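Pilus assembly protein PILC (Thermus thermophilus, PDB 2WHN) is an inner-membrane component of the type IV pilus machinery, represented here by its N-terminal domain, and probably controls both assembly and disassembly of the pilus. Local coordinates at residues Arg46-Ile51 with His72-Arg77. Residues are numbered along the deposited sequence; the frame is centred on the assembly and turned at random.
Sequences RKFREI and HKIFSR
Ile51 and His72 approach from opposite directions, and the isoleucine methyl settles over the imidazole face in a CH-pi contact that ties the helix to the first residue of the loop segment. Ile51 CG2 lies 3.6 Å from the centroid of the His72 ring and 14° off the normal. With CG2 anti to the backbone N (CG1 at chi1 -65°), this branch is presented to the ring, while CD1 reaches toward its ND1 side at a spacing too short to be trusted in detail.

The remaining contacts are apolar. Phe48 CE1 lies 3.8 Å from Phe75 CZ, which sits at the edge of the Phe48 ring, close to its plane; the two side chains cross nearly at right angles. Ile74 adds its CG2 methyl, 4.1 Å from Phe48 CE1, and the same methyl rests over the rim of one Phe75 face. Ile51 CG2 also approaches the Phe75 edge, 4.3 Å from Phe75 CE1, linking the histidine contact to the aromatic pair.

A type I turn from His72 to Phe75, with Phe75 N hydrogen-bonded to His72 O, brings His72, Ile74 and Phe75 to the helix. Ser76 is the N-cap of helix 77-89, its OG hydrogen-bonded to Tyr79 N. Within this all-helical domain of a GSP F family protein, the largely apolar contact joins the start of helix 46-60 to the loop between helices 65-70 and 77-89, and helix 12-28 adjoins both phenylalanines through Phe18 against Phe48 and Leu15 against Phe75.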
loop_
_atom_site.group_PDB
_atom_site.type_symbol
_atom_site.label_atom_id
_atom_site.label_comp_id
_atom_site.label_asym_id
_atom_site.label_seq_id
_atom_site.Cartn_x
_atom_site.Cartn_y
_atom_site.Cartn_z
ATOM N N ARG A 46 10.519 -8.771 1.829
ATOM C CA ARG A 46 11.185 -8.130 2.963
ATOM C C ARG A 46 11.314 -6.625 2.786
ATOM O O ARG A 46 11.208 -5.863 3.751
ATOM C CB ARG A 46 12.573 -8.732 3.191
ATOM C CG ARG A 46 13.288 -8.163 4.408
ATOM C CD ARG A 46 14.788 -8.402 4.344
ATOM N NE ARG A 46 15.476 -7.383 3.555
ATOM C CZ ARG A 46 15.845 -6.194 4.024
ATOM N NH1 ARG A 46 15.588 -5.864 5.283
ATOM N NH2 ARG A 46 16.470 -5.333 3.234
ATOM N N LYS A 47 11.627 -6.208 1.563
ATOM C CA LYS A 47 11.788 -4.797 1.256
ATOM C C LYS A 47 10.454 -4.055 1.313
ATOM O O LYS A 47 10.387 -2.912 1.774
ATOM C CB LYS A 47 12.441 -4.618 -0.115
ATOM C CG LYS A 47 13.030 -3.236 -0.335
ATOM C CD LYS A 47 14.384 -3.319 -1.037
ATOM C CE LYS A 47 15.170 -2.028 -0.863
ATOM N NZ LYS A 47 16.567 -2.159 -1.384
ATOM N N PHE A 48 9.390 -4.712 0.862
ATOM C CA PHE A 48 8.055 -4.137 0.982
ATOM C C PHE A 48 7.630 -4.061 2.442
ATOM O O PHE A 48 7.009 -3.083 2.861
ATOM C CB PHE A 48 7.032 -4.929 0.169
ATOM C CG PHE A 48 5.809 -4.132 -0.203
ATOM C CD1 PHE A 48 5.839 -2.744 -0.193
ATOM C CD2 PHE A 48 4.649 -4.767 -0.607
ATOM C CE1 PHE A 48 4.716 -2.007 -0.543
ATOM C CE2 PHE A 48 3.532 -4.035 -0.985
ATOM C CZ PHE A 48 3.562 -2.658 -0.948
ATOM N N ARG A 49 8.004 -5.077 3.218
ATOM C CA ARG A 49 7.741 -5.093 4.656
ATOM C C ARG A 49 8.404 -3.904 5.341
ATOM O O ARG A 49 7.799 -3.250 6.190
ATOM C CB ARG A 49 8.246 -6.392 5.289
ATOM C CG ARG A 49 7.216 -7.502 5.351
ATOM C CD ARG A 49 7.339 -8.309 6.637
ATOM N NE ARG A 49 8.695 -8.811 6.849
ATOM C CZ ARG A 49 9.310 -9.679 6.050
ATOM N NH1 ARG A 49 8.701 -10.141 4.966
ATOM N NH2 ARG A 49 10.542 -10.078 6.332
ATOM N N GLU A 50 9.663 -3.654 4.998
ATOM C CA GLU A 50 10.378 -2.514 5.550
ATOM C C GLU A 50 9.701 -1.214 5.131
ATOM O O GLU A 50 9.565 -0.291 5.929
ATOM C CB GLU A 50 11.842 -2.531 5.106
ATOM C CG GLU A 50 12.676 -3.609 5.783
ATOM C CD GLU A 50 13.447 -3.080 6.974
ATOM O OE1 GLU A 50 13.068 -2.009 7.497
ATOM O OE2 GLU A 50 14.452 -3.714 7.372
ATOM N N ILE A 51 9.247 -1.167 3.883
ATOM C CA ILE A 51 8.530 -0.009 3.363
ATOM C C ILE A 51 7.268 0.246 4.176
ATOM O O ILE A 51 6.961 1.384 4.538
ATOM C CB ILE A 51 8.109 -0.228 1.896
ATOM C CG1 ILE A 51 9.339 -0.326 0.988
ATOM C CG2 ILE A 51 7.182 0.879 1.438
ATOM C CD1 ILE A 51 10.010 0.994 0.743
ATOM N N HIS A 72 7.771 6.420 -1.407
ATOM C CA HIS A 72 8.214 5.119 -1.897
ATOM C C HIS A 72 7.820 4.872 -3.351
ATOM O O HIS A 72 6.651 5.000 -3.721
ATOM C CB HIS A 72 7.684 4.004 -0.992
ATOM C CG HIS A 72 8.040 4.184 0.453
ATOM N ND1 HIS A 72 9.262 3.811 0.970
ATOM C CD2 HIS A 72 7.337 4.706 1.487
ATOM C CE1 HIS A 72 9.298 4.097 2.259
ATOM N NE2 HIS A 72 8.144 4.644 2.597
ATOM N N LYS A 73 8.802 4.478 -4.157
ATOM C CA LYS A 73 8.652 4.440 -5.609
ATOM C C LYS A 73 7.545 3.489 -6.052
ATOM O O LYS A 73 6.905 3.707 -7.082
ATOM C CB LYS A 73 9.974 4.043 -6.273
ATOM C CG LYS A 73 11.091 5.062 -6.099
ATOM C CD LYS A 73 12.461 4.391 -5.964
ATOM C CE LYS A 73 12.599 3.187 -6.889
ATOM N NZ LYS A 73 12.812 3.586 -8.306
ATOM N N ILE A 74 7.336 2.423 -5.291
ATOM C CA ILE A 74 6.368 1.396 -5.677
ATOM C C ILE A 74 4.949 1.954 -5.856
ATOM O O ILE A 74 4.126 1.371 -6.564
ATOM C CB ILE A 74 6.356 0.226 -4.672
ATOM C CG1 ILE A 74 5.353 -0.845 -5.105
ATOM C CG2 ILE A 74 6.046 0.729 -3.265
ATOM C CD1 ILE A 74 5.678 -1.485 -6.445
ATOM N N PHE A 75 4.667 3.093 -5.233
ATOM C CA PHE A 75 3.354 3.720 -5.369
ATOM C C PHE A 75 3.379 4.827 -6.425
ATOM O O PHE A 75 4.085 5.822 -6.274
ATOM C CB PHE A 75 2.876 4.265 -4.014
ATOM C CG PHE A 75 2.835 3.224 -2.922
ATOM C CD1 PHE A 75 3.830 3.171 -1.956
ATOM C CD2 PHE A 75 1.834 2.262 -2.898
ATOM C CE1 PHE A 75 3.820 2.187 -0.972
ATOM C CE2 PHE A 75 1.815 1.287 -1.911
ATOM C CZ PHE A 75 2.819 1.242 -0.957
ATOM N N SER A 76 2.644 4.625 -7.516
ATOM C CA SER A 76 2.633 5.573 -8.630
ATOM C C SER A 76 1.928 6.882 -8.267
ATOM O O SER A 76 1.176 6.946 -7.294
ATOM C CB SER A 76 1.957 4.948 -9.849
ATOM O OG SER A 76 0.555 4.862 -9.658
ATOM N N ARG A 77 2.141 7.910 -9.082
ATOM C CA ARG A 77 1.513 9.208 -8.849
ATOM C C ARG A 77 0.000 9.077 -8.768
ATOM O O ARG A 77 -0.641 9.673 -7.903
ATOM C CB ARG A 77 1.884 10.198 -9.955
ATOM C CG ARG A 77 3.207 10.907 -9.741
ATOM C CD ARG A 77 3.463 11.925 -10.846
ATOM N NE ARG A 77 4.882 12.024 -11.168
ATOM C CZ ARG A 77 5.577 11.068 -11.773
ATOM N NH1 ARG A 77 4.985 9.933 -12.119
ATOM N NH2 ARG A 77 6.867 11.242 -12.030
#